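Local coordinates for cell Inhibiting Factor (CifBp) (Burkholderia pseudomallei, PDB 3GQM), which deamidates a glutamine side chain of host NEDD8 to glutamate, switching off cullin-RING ubiquitin ligases and so blocking the host cell cycle, at residues 86-89 against 94-97; 42-47 against 52-57. All blocks are in the same frame, centred on the assembly; numbering follows the deposited sequence.

Contact 1 of 2, residues 86-89 against 94-97; sequences NYKE and ADPF
Y87 and P96 make the apolar part of this contact. The proline ring lies over one face of the tyrosine, displaced toward the rim. CG of P96 stands 4.0 Å from the centroid of the Y87 ring, 26° off its normal, which makes a CH-pi contact. Y87 reaches P96 because its CG is anti to the backbone N (chi1 -178°). At the ring edge, in plane, the carbonyl O of A94 comes within 3.6 Å of Y87 CE2. I74 and V78 of helix 67-80 also touch P96.

The charged part is looser. The K88 chain is extended beyond CG and passes A94 O on its way to D95. NZ of K88 and OD2 of D95 are 3.7 Å apart, a long salt bridge.

No hydrogen bond joins the two segments. The other carboxylate oxygen of D95 works locally: OD1 accepts from the backbone N of F97 at 2.6 Å, with the donor roughly in line with the CG-OD1 bond. The two oxygens of D95 thus serve different partners. The contact lies at the surface, where the chain after helix 84-91 turns back and packs on that helix, and an Asx turn at D95-F97 shapes the loop.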
ATOM      1  N   ASN A  86      26.084  14.611 -13.209  1.00 57.92           N
ATOM      2  CA  ASN A  86      26.400  15.017 -11.838  1.00 59.19           C
ATOM      3  C   ASN A  86      25.400  14.597 -10.768  1.00 59.88           C
ATOM      4  O   ASN A  86      25.790  14.287  -9.639  1.00 60.55           O
ATOM      5  CB  ASN A  86      26.526  16.527 -11.767  1.00 59.33           C
ATOM      6  CG  ASN A  86      27.954  16.976 -11.730  1.00 61.31           C
ATOM      7  OD1 ASN A  86      28.751  16.476 -10.927  1.00 61.20           O
ATOM      8  ND2 ASN A  86      28.300  17.926 -12.603  1.00 63.28           N
ATOM      9  N   TYR A  87      24.116  14.656 -11.105  1.00 60.15           N
ATOM     10  CA  TYR A  87      23.061  14.268 -10.186  1.00 60.69           C
ATOM     11  C   TYR A  87      23.209  12.794  -9.780  1.00 61.81           C
ATOM     12  O   TYR A  87      23.036  12.434  -8.610  1.00 62.32           O
ATOM     13  CB  TYR A  87      21.688  14.519 -10.820  1.00 60.10           C
ATOM     14  CG  TYR A  87      20.532  14.177  -9.915  1.00 58.99           C
ATOM     15  CD1 TYR A  87      19.896  15.166  -9.165  1.00 57.98           C
ATOM     16  CD2 TYR A  87      20.068  12.847  -9.803  1.00 58.06           C
ATOM     17  CE1 TYR A  87      18.816  14.845  -8.321  1.00 57.54           C
ATOM     18  CE2 TYR A  87      19.002  12.519  -8.968  1.00 55.22           C
ATOM     19  CZ  TYR A  87      18.385  13.518  -8.235  1.00 56.31           C
ATOM     20  OH  TYR A  87      17.342  13.197  -7.408  1.00 56.08           O
ATOM     21  N   LYS A  88      23.547  11.946 -10.740  1.00 62.46           N
ATOM     22  CA  LYS A  88      23.752  10.543 -10.452  1.00 63.72           C
ATOM     23  C   LYS A  88      24.917  10.343  -9.461  1.00 64.50           C
ATOM     24  O   LYS A  88      24.819   9.548  -8.517  1.00 64.66           O
ATOM     25  CB  LYS A  88      23.979   9.779 -11.761  1.00 63.65           C
ATOM     26  CG  LYS A  88      22.804   9.903 -12.729  1.00 64.43           C
ATOM     27  CD  LYS A  88      22.896   8.964 -13.926  1.00 64.35           C
ATOM     28  CE  LYS A  88      22.043   9.508 -15.051  1.00 65.59           C
ATOM     29  NZ  LYS A  88      21.601   8.474 -16.020  1.00 67.33           N
ATOM     30  N   GLU A  89      26.006  11.088  -9.667  1.00 65.25           N
ATOM     31  CA  GLU A  89      27.196  10.967  -8.836  1.00 65.58           C
ATOM     32  C   GLU A  89      26.888  11.196  -7.375  1.00 65.49           C
ATOM     33  O   GLU A  89      27.351  10.445  -6.525  1.00 65.91           O
ATOM     34  CB  GLU A  89      28.271  11.945  -9.281  1.00 66.02           C
ATOM     35  N   ALA A  94      20.876   7.205  -9.485  1.00 52.32           N
ATOM     36  CA  ALA A  94      19.498   7.092  -9.952  1.00 51.08           C
ATOM     37  C   ALA A  94      19.145   8.169 -10.965  1.00 49.60           C
ATOM     38  O   ALA A  94      19.373   9.356 -10.731  1.00 49.48           O
ATOM     39  CB  ALA A  94      18.516   7.110  -8.783  1.00 51.68           C
ATOM     40  N   ASP A  95      18.592   7.746 -12.096  1.00 47.60           N
ATOM     41  CA  ASP A  95      18.014   8.688 -13.026  1.00 45.59           C
ATOM     42  C   ASP A  95      16.690   9.139 -12.467  1.00 43.47           C
ATOM     43  O   ASP A  95      15.722   8.385 -12.474  1.00 43.64           O
ATOM     44  CB  ASP A  95      17.786   8.075 -14.403  1.00 45.80           C
ATOM     45  CG  ASP A  95      17.358   9.115 -15.428  1.00 48.20           C
ATOM     46  OD1 ASP A  95      16.424   9.921 -15.156  1.00 49.93           O
ATOM     47  OD2 ASP A  95      17.973   9.137 -16.510  1.00 51.47           O
ATOM     48  N   PRO A  96      16.624  10.398 -12.033  1.00 41.97           N
ATOM     49  CA  PRO A  96      15.441  10.968 -11.446  1.00 40.50           C
ATOM     50  C   PRO A  96      14.279  11.071 -12.449  1.00 39.67           C
ATOM     51  O   PRO A  96      13.172  11.303 -12.014  1.00 39.38           O
ATOM     52  CB  PRO A  96      15.918  12.378 -11.017  1.00 40.42           C
ATOM     53  CG  PRO A  96      16.934  12.695 -11.961  1.00 39.82           C
ATOM     54  CD  PRO A  96      17.659  11.427 -12.254  1.00 42.16           C
ATOM     55  N   PHE A  97      14.507  10.895 -13.755  1.00 38.43           N
ATOM     56  CA  PHE A  97      13.347  10.875 -14.677  1.00 38.24           C
ATOM     57  C   PHE A  97      12.722   9.511 -14.898  1.00 37.08           C
ATOM     58  O   PHE A  97      11.688   9.407 -15.548  1.00 37.14           O
ATOM     59  CB  PHE A  97      13.646  11.541 -16.031  1.00 38.17           C
ATOM     60  CG  PHE A  97      13.987  12.999 -15.913  1.00 38.37           C
ATOM     61  CD1 PHE A  97      12.990  13.952 -15.762  1.00 37.85           C
ATOM     62  CD2 PHE A  97      15.316  13.408 -15.933  1.00 39.53           C
ATOM     63  CE1 PHE A  97      13.302  15.305 -15.634  1.00 38.43           C
ATOM     64  CE2 PHE A  97      15.637  14.751 -15.813  1.00 39.93           C
ATOM     65  CZ  PHE A  97      14.615  15.706 -15.662  1.00 38.16           C
TER

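Contact 2 of 2, residues 42-47 against 52-57; sequences QSLSGE and VMWNDR
L44 alone carries the 42-47 side of this buried contact, and its side chain is away from the usual staggered positions at both torsions (chi1 -96°, chi2 26°). Two successive helices, 29-42 and 47-53, are joined by a tight connection that carries L44, and its partners M53 and W54 sit where the second helix ends. The leucine points toward them and divides its two methyls between them.

CD1 of L44 meets the start of the M53 side chain, 3.9 Å from M53 CG. Beyond CG the methionine bends at chi2 and chi3, which turns SD and CE away from L44. I111 and L114 of helix 104-116 also touch M53.

CD2 of L44 goes to W54 and lies 3.6 Å from its CZ2. The leucine and tryptophan side chains cross at about a right angle, and the methyl approaches the indole obliquely. M53 CG sits 3.5 Å above one face of the W54 indole, centred on its six-membered ring. L44 therefore meets two side chains that are already packed on each other.

Both segments also have bonds that shape their own chain. In the connection, G46 N donates to S43 O at 2.8 Å, and G46 then takes the N-cap position of helix 47-53. S45 OG donates to Q42 O. Beyond W54, an Asx turn forms where N55 OD1 accepts from R57 N.

The indole nitrogen of W54 is buried here and has no hydrogen-bond partner in the model; L44 CG lies 3.7 Å from W54 NE1.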
ATOM      1  N   GLN A  42      -1.698  -1.358 -14.973  1.00 34.11           N
ATOM      2  CA  GLN A  42      -1.182  -1.371 -16.358  1.00 35.83           C
ATOM      3  C   GLN A  42      -0.792   0.029 -16.818  1.00 35.88           C
ATOM      4  O   GLN A  42       0.097   0.184 -17.633  1.00 37.56           O
ATOM      5  CB  GLN A  42      -2.236  -1.917 -17.344  1.00 36.29           C
ATOM      6  CG  GLN A  42      -2.733  -3.326 -17.039  1.00 38.25           C
ATOM      7  CD  GLN A  42      -4.041  -3.714 -17.773  1.00 42.85           C
ATOM      8  OE1 GLN A  42      -4.686  -4.701 -17.413  1.00 43.30           O
ATOM      9  NE2 GLN A  42      -4.416  -2.947 -18.809  1.00 44.55           N
ATOM     10  N   SER A  43      -1.458   1.048 -16.312  1.00 36.84           N
ATOM     11  CA  SER A  43      -1.223   2.435 -16.771  1.00 37.98           C
ATOM     12  C   SER A  43       0.087   3.053 -16.240  1.00 38.00           C
ATOM     13  O   SER A  43       0.519   4.110 -16.693  1.00 38.53           O
ATOM     14  CB  SER A  43      -2.380   3.310 -16.332  1.00 37.37           C
ATOM     15  OG  SER A  43      -2.258   3.658 -14.941  1.00 41.36           O
ATOM     16  N   LEU A  44       0.710   2.377 -15.286  1.00 38.99           N
ATOM     17  CA  LEU A  44       1.825   2.934 -14.517  1.00 39.17           C
ATOM     18  C   LEU A  44       3.112   2.812 -15.317  1.00 39.92           C
ATOM     19  O   LEU A  44       4.190   3.231 -14.870  1.00 39.35           O
ATOM     20  CB  LEU A  44       1.937   2.189 -13.192  1.00 39.52           C
ATOM     21  CG  LEU A  44       1.301   2.717 -11.890  1.00 39.80           C
ATOM     22  CD1 LEU A  44       0.097   3.635 -12.044  1.00 40.08           C
ATOM     23  CD2 LEU A  44       1.008   1.542 -10.984  1.00 38.52           C
ATOM     24  N   SER A  45       3.004   2.222 -16.506  1.00 40.29           N
ATOM     25  CA  SER A  45       4.129   2.210 -17.428  1.00 41.44           C
ATOM     26  C   SER A  45       4.107   3.556 -18.136  1.00 41.05           C
ATOM     27  O   SER A  45       5.104   3.942 -18.723  1.00 42.26           O
ATOM     28  CB  SER A  45       4.029   1.043 -18.426  1.00 41.41           C
ATOM     29  OG  SER A  45       2.758   1.057 -19.045  1.00 43.95           O
ATOM     30  N   GLY A  46       2.968   4.251 -18.057  1.00 40.53           N
ATOM     31  CA  GLY A  46       2.807   5.618 -18.552  1.00 40.91           C
ATOM     32  C   GLY A  46       3.436   6.670 -17.620  1.00 41.62           C
ATOM     33  O   GLY A  46       3.292   6.619 -16.374  1.00 40.17           O
ATOM     34  N   GLU A  47       4.122   7.632 -18.228  1.00 41.11           N
ATOM     35  CA  GLU A  47       4.896   8.622 -17.482  1.00 41.19           C
ATOM     36  C   GLU A  47       3.982   9.447 -16.602  1.00 40.13           C
ATOM     37  O   GLU A  47       4.203   9.546 -15.402  1.00 40.46           O
ATOM     38  CB  GLU A  47       5.696   9.523 -18.428  1.00 41.24           C
ATOM     39  CG  GLU A  47       6.887  10.145 -17.781  1.00 44.76           C
ATOM     40  CD  GLU A  47       7.566  11.212 -18.653  1.00 50.58           C
ATOM     41  OE1 GLU A  47       7.387  11.220 -19.900  1.00 51.72           O
ATOM     42  OE2 GLU A  47       8.281  12.054 -18.076  1.00 51.28           O
ATOM     43  N   VAL A  52       2.028  10.890 -11.211  1.00 28.67           N
ATOM     44  CA  VAL A  52       0.859  11.276 -10.431  1.00 29.08           C
ATOM     45  C   VAL A  52       0.556  10.247  -9.306  1.00 28.12           C
ATOM     46  O   VAL A  52       0.232  10.622  -8.193  1.00 28.24           O
ATOM     47  CB  VAL A  52      -0.363  11.563 -11.352  1.00 29.33           C
ATOM     48  CG1 VAL A  52      -1.659  11.574 -10.573  1.00 28.83           C
ATOM     49  CG2 VAL A  52      -0.165  12.939 -12.089  1.00 31.17           C
ATOM     50  N   MET A  53       0.719   8.969  -9.597  1.00 27.90           N
ATOM     51  CA  MET A  53       0.468   7.886  -8.606  1.00 28.21           C
ATOM     52  C   MET A  53       1.525   7.907  -7.470  1.00 27.62           C
ATOM     53  O   MET A  53       1.163   7.963  -6.294  1.00 27.80           O
ATOM     54  CB  MET A  53       0.450   6.518  -9.310  1.00 26.67           C
ATOM     55  CG  MET A  53      -0.263   5.405  -8.561  1.00 29.93           C
ATOM     56  SD  MET A  53      -1.925   5.922  -8.020  1.00 32.48           S
ATOM     57  CE  MET A  53      -1.838   5.395  -6.315  1.00 31.49           C
ATOM     58  N   TRP A  54       2.802   7.919  -7.843  1.00 27.20           N
ATOM     59  CA  TRP A  54       3.898   7.736  -6.905  1.00 28.83           C
ATOM     60  C   TRP A  54       4.608   9.074  -6.658  1.00 31.32           C
ATOM     61  O   TRP A  54       5.592   9.417  -7.297  1.00 34.59           O
ATOM     62  CB  TRP A  54       4.865   6.658  -7.405  1.00 28.47           C
ATOM     63  CG  TRP A  54       4.188   5.350  -7.878  1.00 25.17           C
ATOM     64  CD1 TRP A  54       4.426   4.675  -9.054  1.00 25.77           C
ATOM     65  CD2 TRP A  54       3.171   4.588  -7.181  1.00 24.16           C
ATOM     66  NE1 TRP A  54       3.641   3.550  -9.125  1.00 24.62           N
ATOM     67  CE2 TRP A  54       2.866   3.463  -7.989  1.00 24.78           C
ATOM     68  CE3 TRP A  54       2.501   4.749  -5.960  1.00 18.48           C
ATOM     69  CZ2 TRP A  54       1.901   2.510  -7.619  1.00 20.16           C
ATOM     70  CZ3 TRP A  54       1.573   3.792  -5.576  1.00 17.92           C
ATOM     71  CH2 TRP A  54       1.295   2.679  -6.395  1.00 19.30           C
ATOM     72  N   ASN A  55       4.051   9.879  -5.777  1.00 31.90           N
ATOM     73  CA  ASN A  55       4.634  11.167  -5.485  1.00 32.16           C
ATOM     74  C   ASN A  55       4.465  11.244  -3.980  1.00 31.17           C
ATOM     75  O   ASN A  55       3.538  10.638  -3.430  1.00 29.45           O
ATOM     76  CB  ASN A  55       3.870  12.285  -6.226  1.00 31.96           C
ATOM     77  CG  ASN A  55       4.496  13.659  -6.018  1.00 34.30           C
ATOM     78  OD1 ASN A  55       4.148  14.356  -5.078  1.00 37.94           O
ATOM     79  ND2 ASN A  55       5.460  14.022  -6.854  1.00 34.53           N
ATOM     80  N   ASP A  56       5.367  11.931  -3.305  1.00 31.24           N
ATOM     81  CA  ASP A  56       5.304  11.961  -1.840  1.00 34.16           C
ATOM     82  C   ASP A  56       4.724  13.239  -1.244  1.00 34.08           C
ATOM     83  O   ASP A  56       4.927  13.498  -0.064  1.00 35.06           O
ATOM     84  CB  ASP A  56       6.670  11.668  -1.222  1.00 34.65           C
ATOM     85  CG  ASP A  56       7.727  12.678  -1.651  1.00 38.59           C
ATOM     86  OD1 ASP A  56       8.898  12.437  -1.334  1.00 42.92           O
ATOM     87  OD2 ASP A  56       7.398  13.696  -2.318  1.00 38.58           O
ATOM     88  N   ARG A  57       3.998  14.030  -2.028  1.00 34.71           N
ATOM     89  CA  ARG A  57       3.281  15.173  -1.422  1.00 36.52           C
ATOM     90  C   ARG A  57       1.923  14.671  -0.984  1.00 35.97           C
ATOM     91  O   ARG A  57       1.134  14.236  -1.822  1.00 36.39           O
ATOM     92  CB  ARG A  57       3.125  16.331  -2.419  1.00 36.42           C
TER

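In the fold
Contact 2 precedes contact 1 along the chain. Their centres are about 19 Å apart, their nearest atoms about 5 Å. Both lie on the same side of the chain's centre: the centre of buried contact 2 is about 14 Å from it, that of surface contact 1 about 26 Å. R51, between the segments of contact 2, uses NH2 both for a hydrogen bond to F97 O and for a salt bridge to E47 OE2; neither residue touches across its own contact. Contact 2 lies toward the inferred active site without joining it: the W54 side chain is about 10 Å from those of C104 and Q179. Contact 1 lies away from that site.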